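Local coordinates for LbaCas13a H328A (C2c2) (Lachnospiraceae bacterium NK4A179, PDB 5WLH), which binds a CRISPR guide RNA (crRNA) and, as an A-cleaving Cas13a (C2c2) nuclease, probably uses it to direct cleavage of RNA, at residues D110-A113 with F114-A117; R372-N375 with I376-R380; F628-E631 with T632-M635. All blocks are in the same frame, centred on the assembly; numbering follows the deposited sequence.

Interaction 1 of 3, residues D110-A113 with F114-A117; sequences DDRA and FEKA
Asp110 and Phe114 meet slantwise at a turn between two helices: Asp110 CB lies 3.7 Å from Phe114 CE2, and the carboxylate plane is inclined 63° to the ring. Asp110 OD2 also passes 3.8 Å from Phe114 CZ, but its polar partner is Arg151 on helix 146-155, with which it forms a salt bridge. Ala113 takes one face of the same ring. Its CB stands almost directly above the ring centre, 4.1 Å from the centroid of Phe114 and only 9° off the normal, a clear CH-pi contact. The ring arrives there because Phe114 CG sits beside its own backbone N, opposite the carbonyl carbon (chi1 -47°), which folds it back toward Ala113. Phe114 also packs against Thr148 and Leu152.

Arg112 and Glu115 run alongside each other, pointing the same way. What meets is the aliphatic part of the arginine: Arg112 CD is 3.3 Å from Glu115 OE2, while Arg112 NE stays 4.2 Å from that oxygen, beyond a salt bridge. The two flat groups are turned well out of parallel.

The backbone beneath is unusual. Asp110 to Arg112 all have positive phi, a short left-handed turn, and a type I turn from Arg112 to Glu115 then leads into right-handed helix 115-130. Its closing bond, Glu115 N to Arg112 O, is weak at 3.5 Å. A water supplies the next link, donating to Ala113 O and accepting from Ala117 N, at 2.8 Å from each. The chemistry implies a turn that leans on one buried ring and a bridging water beside its weak closing bond; Arg112 and Glu115 can add at most a modest attraction, which solvent would probably weaken further.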
# COMPACT_ATOMS: atom_id res chain seq x y z
N ASP A 110 -47.13 -26.13 -11.24
CA ASP A 110 -48.31 -25.88 -12.07
C ASP A 110 -47.99 -24.87 -13.16
O ASP A 110 -48.69 -23.86 -13.33
CB ASP A 110 -49.49 -25.44 -11.21
CG ASP A 110 -50.84 -25.86 -11.78
OD1 ASP A 110 -50.88 -26.42 -12.91
OD2 ASP A 110 -51.86 -25.62 -11.11
N ASP A 111 -46.91 -25.13 -13.90
CA ASP A 111 -46.51 -24.33 -15.06
C ASP A 111 -46.33 -22.86 -14.71
O ASP A 111 -46.85 -21.97 -15.38
CB ASP A 111 -47.50 -24.50 -16.22
CG ASP A 111 -47.45 -25.90 -16.84
OD1 ASP A 111 -46.35 -26.48 -16.96
OD2 ASP A 111 -48.52 -26.41 -17.22
N ARG A 112 -45.59 -22.60 -13.63
CA ARG A 112 -45.21 -21.25 -13.20
C ARG A 112 -46.42 -20.36 -12.90
O ARG A 112 -46.30 -19.14 -12.88
CB ARG A 112 -44.32 -20.56 -14.25
CG ARG A 112 -43.20 -21.41 -14.81
CD ARG A 112 -41.93 -20.58 -15.06
NE ARG A 112 -40.92 -21.31 -15.82
CZ ARG A 112 -41.06 -21.76 -17.07
NH1 ARG A 112 -42.18 -21.56 -17.75
NH2 ARG A 112 -40.06 -22.42 -17.64
N ALA A 113 -47.59 -20.96 -12.64
CA ALA A 113 -48.82 -20.18 -12.52
C ALA A 113 -48.86 -19.32 -11.27
O ALA A 113 -49.63 -18.36 -11.21
CB ALA A 113 -50.04 -21.10 -12.54
N PHE A 114 -48.05 -19.64 -10.26
CA PHE A 114 -48.10 -18.93 -8.99
C PHE A 114 -46.84 -18.12 -8.69
O PHE A 114 -46.77 -17.51 -7.62
CB PHE A 114 -48.37 -19.92 -7.86
CG PHE A 114 -49.49 -20.86 -8.18
CD1 PHE A 114 -50.75 -20.37 -8.49
CD2 PHE A 114 -49.27 -22.23 -8.21
CE1 PHE A 114 -51.79 -21.23 -8.80
CE2 PHE A 114 -50.31 -23.11 -8.52
CZ PHE A 114 -51.57 -22.60 -8.81
N GLU A 115 -45.87 -18.10 -9.61
CA GLU A 115 -44.64 -17.35 -9.36
C GLU A 115 -44.93 -15.89 -9.05
O GLU A 115 -44.34 -15.32 -8.13
CB GLU A 115 -43.71 -17.47 -10.57
CG GLU A 115 -43.05 -18.81 -10.71
CD GLU A 115 -42.11 -18.85 -11.89
OE1 GLU A 115 -42.24 -17.98 -12.78
OE2 GLU A 115 -41.24 -19.74 -11.92
N LYS A 116 -45.84 -15.28 -9.81
CA LYS A 116 -46.18 -13.88 -9.58
C LYS A 116 -46.85 -13.69 -8.23
O LYS A 116 -46.56 -12.73 -7.51
CB LYS A 116 -47.08 -13.36 -10.70
CG LYS A 116 -46.35 -12.68 -11.86
CD LYS A 116 -45.72 -11.35 -11.44
CE LYS A 116 -44.31 -11.20 -11.99
NZ LYS A 116 -43.46 -10.32 -11.14
N ALA A 117 -47.75 -14.60 -7.85
CA ALA A 117 -48.41 -14.48 -6.55
C ALA A 117 -47.41 -14.62 -5.41
O ALA A 117 -47.47 -13.87 -4.43
CB ALA A 117 -49.52 -15.53 -6.43
O HOH W 1 -48.96 -15.98 -9.90

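Interaction 2 of 3, residues R372-N375 with I376-R380; sequences RNQN and IGCYR. With nucleotides of chain B.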
# COMPACT_ATOMS: atom_id res chain seq x y z
N ARG A 372 -25.01 -7.39 20.43
CA ARG A 372 -26.02 -6.64 19.68
C ARG A 372 -27.20 -6.29 20.57
O ARG A 372 -27.68 -5.15 20.58
CB ARG A 372 -26.50 -7.43 18.47
CG ARG A 372 -27.59 -6.70 17.66
CD ARG A 372 -28.01 -7.52 16.46
NE ARG A 372 -29.11 -6.92 15.72
CZ ARG A 372 -30.40 -7.11 16.00
NH1 ARG A 372 -30.76 -7.90 17.01
NH2 ARG A 372 -31.33 -6.51 15.26
N ASN A 373 -27.70 -7.28 21.33
CA ASN A 373 -28.80 -7.02 22.25
C ASN A 373 -28.45 -5.90 23.22
O ASN A 373 -29.27 -5.00 23.45
CB ASN A 373 -29.15 -8.29 23.01
CG ASN A 373 -29.77 -9.33 22.12
OD1 ASN A 373 -30.30 -9.01 21.06
ND2 ASN A 373 -29.69 -10.59 22.53
N GLN A 374 -27.26 -5.95 23.82
CA GLN A 374 -26.86 -4.90 24.74
C GLN A 374 -26.68 -3.57 24.02
O GLN A 374 -27.10 -2.52 24.52
CB GLN A 374 -25.57 -5.31 25.48
CG GLN A 374 -25.14 -4.32 26.55
CD GLN A 374 -26.20 -4.14 27.62
OE1 GLN A 374 -26.54 -5.08 28.32
NE2 GLN A 374 -26.75 -2.92 27.72
N ASN A 375 -26.10 -3.59 22.81
CA ASN A 375 -25.96 -2.35 22.05
C ASN A 375 -27.31 -1.70 21.79
O ASN A 375 -27.47 -0.48 21.95
CB ASN A 375 -25.23 -2.64 20.74
CG ASN A 375 -24.61 -1.37 20.12
OD1 ASN A 375 -24.23 -0.45 20.84
ND2 ASN A 375 -24.52 -1.32 18.80
N ILE A 376 -28.31 -2.50 21.41
CA ILE A 376 -29.65 -1.97 21.16
C ILE A 376 -30.22 -1.36 22.43
O ILE A 376 -30.80 -0.26 22.40
CB ILE A 376 -30.57 -3.08 20.61
CG1 ILE A 376 -30.18 -3.43 19.17
CG2 ILE A 376 -32.05 -2.67 20.73
CD1 ILE A 376 -30.68 -4.82 18.71
N GLY A 377 -30.08 -2.05 23.56
CA GLY A 377 -30.56 -1.50 24.81
C GLY A 377 -29.87 -0.20 25.18
O GLY A 377 -30.52 0.78 25.56
N CYS A 378 -28.53 -0.17 25.07
CA CYS A 378 -27.79 1.07 25.29
C CYS A 378 -28.30 2.18 24.39
O CYS A 378 -28.44 3.33 24.83
CB CYS A 378 -26.31 0.86 25.02
SG CYS A 378 -25.49 -0.12 26.24
N TYR A 379 -28.51 1.87 23.11
CA TYR A 379 -28.97 2.88 22.17
C TYR A 379 -30.33 3.44 22.58
O TYR A 379 -30.52 4.66 22.66
CB TYR A 379 -29.02 2.28 20.77
CG TYR A 379 -29.73 3.15 19.76
CD1 TYR A 379 -31.10 3.06 19.56
CD2 TYR A 379 -29.02 4.09 19.01
CE1 TYR A 379 -31.74 3.87 18.64
CE2 TYR A 379 -29.66 4.91 18.09
CZ TYR A 379 -31.02 4.79 17.90
OH TYR A 379 -31.67 5.58 16.99
N ARG A 380 -31.30 2.56 22.84
CA ARG A 380 -32.63 3.05 23.17
C ARG A 380 -32.63 3.86 24.46
O ARG A 380 -33.31 4.88 24.56
CB ARG A 380 -33.60 1.87 23.25
CG ARG A 380 -33.53 1.02 22.00
CD ARG A 380 -34.83 0.39 21.60
NE ARG A 380 -34.73 -0.14 20.24
CZ ARG A 380 -35.12 -1.36 19.88
NH1 ARG A 380 -35.65 -2.18 20.78
NH2 ARG A 380 -34.98 -1.75 18.63
P A B 16 -37.45 2.25 12.55
OP1 A B 16 -38.79 1.99 11.98
OP2 A B 16 -36.89 3.63 12.54
O5' A B 16 -37.45 1.77 14.06
C5' A B 16 -38.01 0.51 14.45
C4' A B 16 -37.76 0.23 15.91
O4' A B 16 -36.33 0.23 16.13
C3' A B 16 -38.33 1.27 16.88
O3' A B 16 -38.54 0.65 18.14
C2' A B 16 -37.18 2.25 17.03
O2' A B 16 -37.19 2.96 18.25
C1' A B 16 -35.96 1.33 16.96
N9 A B 16 -34.79 1.93 16.32
C8 A B 16 -34.72 2.89 15.34
N7 A B 16 -33.49 3.15 14.97
C5 A B 16 -32.72 2.30 15.76
C6 A B 16 -31.34 2.08 15.86
N6 A B 16 -30.44 2.74 15.12
N1 A B 16 -30.93 1.15 16.74
C2 A B 16 -31.83 0.48 17.49
N3 A B 16 -33.15 0.59 17.48
C4 A B 16 -33.52 1.53 16.59
P A B 18 -36.42 -5.18 18.71
OP1 A B 18 -35.94 -6.58 18.72
OP2 A B 18 -36.46 -4.40 19.98
O5' A B 18 -35.51 -4.34 17.69
C5' A B 18 -35.40 -4.73 16.33
C4' A B 18 -35.43 -3.53 15.41
O4' A B 18 -34.60 -2.48 15.96
C3' A B 18 -34.86 -3.76 14.01
O3' A B 18 -35.78 -4.36 13.12
C2' A B 18 -34.43 -2.36 13.60
O2' A B 18 -35.55 -1.59 13.19
C1' A B 18 -33.92 -1.80 14.92
N9 A B 18 -32.47 -2.01 15.11
C8 A B 18 -31.84 -2.90 15.95
N7 A B 18 -30.54 -2.84 15.91
C5 A B 18 -30.28 -1.84 14.98
C6 A B 18 -29.09 -1.29 14.47
N6 A B 18 -27.86 -1.66 14.83
N1 A B 18 -29.20 -0.30 13.55
C2 A B 18 -30.42 0.09 13.18
N3 A B 18 -31.61 -0.35 13.58
C4 A B 18 -31.46 -1.33 14.48
P G B 19 -35.28 -5.45 12.04
OP1 G B 19 -36.40 -5.86 11.19
OP2 G B 19 -34.43 -6.43 12.73
O5' G B 19 -34.34 -4.62 11.06
C5' G B 19 -34.86 -3.60 10.23
C4' G B 19 -33.72 -2.79 9.65
O4' G B 19 -32.92 -2.30 10.74
C3' G B 19 -32.75 -3.58 8.79
O3' G B 19 -33.18 -3.62 7.44
C2' G B 19 -31.45 -2.81 8.95
O2' G B 19 -31.49 -1.66 8.13
C1' G B 19 -31.55 -2.35 10.40
N9 G B 19 -30.88 -3.25 11.35
C8 G B 19 -31.46 -4.11 12.27
N7 G B 19 -30.58 -4.72 13.01
C5 G B 19 -29.36 -4.24 12.55
C6 G B 19 -28.03 -4.53 12.96
O6 G B 19 -27.67 -5.32 13.84
N1 G B 19 -27.08 -3.80 12.23
C2 G B 19 -27.39 -2.90 11.23
N2 G B 19 -26.36 -2.28 10.62
N3 G B 19 -28.62 -2.63 10.85
C4 G B 19 -29.54 -3.32 11.54
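Ile376 is the tight centre of this stretch of helix 357-388, wedged between two arginines that read the RNA. Its CD1 lies over the guanidinium face of Arg372, 3.5 Å from NH1, while its CG2 rests on a face of the Arg380 guanidinium. Ile376 CG1 also presses on the base of A18 of chain B, 3.3 Å from N7. Arg372 reaches past the isoleucine as a straight rod, CG anti to the backbone N (chi1 179°), and its guanidinium forks onto the Hoogsteen edge of G19 of chain B. NE donates to O6 at 2.9 Å and NH2 to N7 at 3.0 Å, the latter bond essentially straight at 178°. Its remaining nitrogen, NH1, is salt-bridged to Glu369, which, with the two base bonds, fixes the rotation of the group.

Arg380 lies one turn beyond Ile376 and two beyond Arg372: NH2 donates to O5' of A18 of chain B at 2.8 Å, NH1 makes a very short bond to OP2 of the same nucleotide, and NE and NH2 both donate to N3 of A16 of chain B. The base of A16 of chain B covers one face of the Tyr379 ring, with N1 displaced toward the rim and C6 3.3 Å from Tyr379 CE1.

Away from the RNA the side chains are less enclosed, though the helix stays regular. Asn373 is exposed, and Gln374, partly exposed, bends at chi2 so that NE2 donates to Cys378 SG at 3.4 Å, an ordinary length for sulfur, usually a weaker acceptor than oxygen. The two arginines are gathered round RNA rather than opposed to each other. Recognition here is therefore by shape and by base edge: the fork suits a guanine, whereas the phosphate bonds hold the backbone whatever the base.

Interaction 3 of 3, residues F628-E631 with T632-M635; sequences FEHE and TERM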
# COMPACT_ATOMS: atom_id res chain seq x y z
N PHE A 628 25.31 14.18 -16.59
CA PHE A 628 24.31 13.34 -17.25
C PHE A 628 24.76 12.98 -18.66
O PHE A 628 24.70 11.81 -19.06
CB PHE A 628 22.95 14.02 -17.30
CG PHE A 628 21.91 13.19 -17.99
CD1 PHE A 628 21.33 12.11 -17.33
CD2 PHE A 628 21.52 13.46 -19.29
CE1 PHE A 628 20.38 11.33 -17.97
CE2 PHE A 628 20.57 12.69 -19.92
CZ PHE A 628 20.01 11.61 -19.26
N GLU A 629 25.18 13.98 -19.44
CA GLU A 629 25.62 13.66 -20.80
C GLU A 629 26.79 12.68 -20.77
O GLU A 629 26.84 11.76 -21.58
CB GLU A 629 26.00 14.93 -21.56
CG GLU A 629 26.53 14.63 -22.95
CD GLU A 629 26.68 15.87 -23.80
OE1 GLU A 629 26.98 16.93 -23.23
OE2 GLU A 629 26.51 15.77 -25.04
N HIS A 630 27.72 12.87 -19.83
CA HIS A 630 28.84 11.95 -19.72
C HIS A 630 28.36 10.54 -19.46
O HIS A 630 28.89 9.58 -20.04
CB HIS A 630 29.78 12.43 -18.60
CG HIS A 630 31.08 11.69 -18.55
ND1 HIS A 630 31.28 10.59 -17.73
CD2 HIS A 630 32.25 11.90 -19.19
CE1 HIS A 630 32.52 10.15 -17.88
NE2 HIS A 630 33.13 10.93 -18.76
N GLU A 631 27.33 10.38 -18.63
CA GLU A 631 26.81 9.05 -18.35
C GLU A 631 26.06 8.47 -19.54
O GLU A 631 26.14 7.26 -19.78
CB GLU A 631 25.93 9.10 -17.10
CG GLU A 631 26.73 9.44 -15.87
CD GLU A 631 26.28 8.68 -14.63
OE1 GLU A 631 25.18 8.98 -14.14
OE2 GLU A 631 27.04 7.81 -14.15
N THR A 632 25.32 9.29 -20.29
CA THR A 632 24.65 8.76 -21.48
C THR A 632 25.67 8.20 -22.47
O THR A 632 25.38 7.23 -23.17
CB THR A 632 23.80 9.82 -22.19
OG1 THR A 632 24.64 10.83 -22.77
CG2 THR A 632 22.79 10.45 -21.27
N GLU A 633 26.86 8.79 -22.51
CA GLU A 633 27.86 8.34 -23.48
C GLU A 633 28.33 6.92 -23.21
O GLU A 633 28.86 6.28 -24.12
CB GLU A 633 29.04 9.31 -23.49
CG GLU A 633 28.78 10.54 -24.35
CD GLU A 633 29.68 11.71 -24.02
OE1 GLU A 633 30.62 11.52 -23.21
OE2 GLU A 633 29.47 12.81 -24.57
N ARG A 634 28.13 6.40 -22.00
CA ARG A 634 28.59 5.04 -21.73
C ARG A 634 27.49 4.00 -21.91
O ARG A 634 27.78 2.80 -21.86
CB ARG A 634 29.21 4.93 -20.33
CG ARG A 634 28.33 5.23 -19.14
CD ARG A 634 29.14 5.21 -17.83
NE ARG A 634 29.53 3.85 -17.47
CZ ARG A 634 29.41 3.32 -16.25
NH1 ARG A 634 28.92 4.04 -15.25
NH2 ARG A 634 29.80 2.07 -16.03
N MET A 635 26.25 4.41 -22.19
CA MET A 635 25.11 3.48 -22.12
C MET A 635 25.21 2.37 -23.15
O MET A 635 24.91 1.21 -22.84
CB MET A 635 23.80 4.25 -22.27
CG MET A 635 23.51 5.18 -21.10
SD MET A 635 23.73 4.36 -19.50
CE MET A 635 22.36 3.20 -19.53
O HOH W 2 29.27 6.87 -14.95
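Thr632 grips the last turn of helix 621-632 twice. Its OG1 donates to Glu629 O at 2.7 Å, and its backbone N to Phe628 O at 2.9 Å. The hydroxyl gets there by standing between the backbone N and the carbonyl carbon (chi1 68°), which folds it back along the helix. Glu629 O also accepts from Glu633 N at 3.1 Å, so two donors share one carbonyl. The helix then gives way to a type I turn from Thr632 to Met635, and Arg634 N reaches Glu631 O at 3.1 Å from above the carbonyl plane, 62° out of it.

Among the charged ends, Glu631 OE2 and Arg634 NH1 are 4.4 Å apart and joined by a water rather than a salt bridge; Glu631 OE1 instead pairs with Arg911 and the hydroxyl of Tyr907. Glu629 OE2 and Glu633 OE2 come within 4.2 Å, which might raise the proton affinity of one of them.

The same threonine also packs on the ring of Phe628. Its CG2 lies over a face, off-centre, 3.4 Å from CE2 of Phe628, in a CH-pi contact with the two side chains roughly perpendicular.

Around this helix end, Phe628 and Thr632 lean on helix 891-898, with Tyr907 edge-to-face against the phenylalanine. His630 stacks on Trp573 and hydrogen-bonds Asp575, while Glu631, Arg634 and Met635 meet Leu973 of helix 960-974, where Met635 opens helix 635-645.

All three are local contacts within one continuous run of chain, yet their settings differ. Interaction 1 is at the surface, interaction 3 partly buried, and interaction 2 buried against bound RNA. Residues 372-380 stay inside a single long helix, whereas 110-117 and 628-635 each join two helices through a turn. Chemistry follows place: interaction 2 turns its charges onto bases and phosphate, while the other two each set a methyl over a phenylalanine face, with a water bridging backbone atoms in interaction 1 and charged side chains in interaction 3. Interactions 1 and 2 have centres about 42 Å apart; interaction 3 lies across the chain's centre from both.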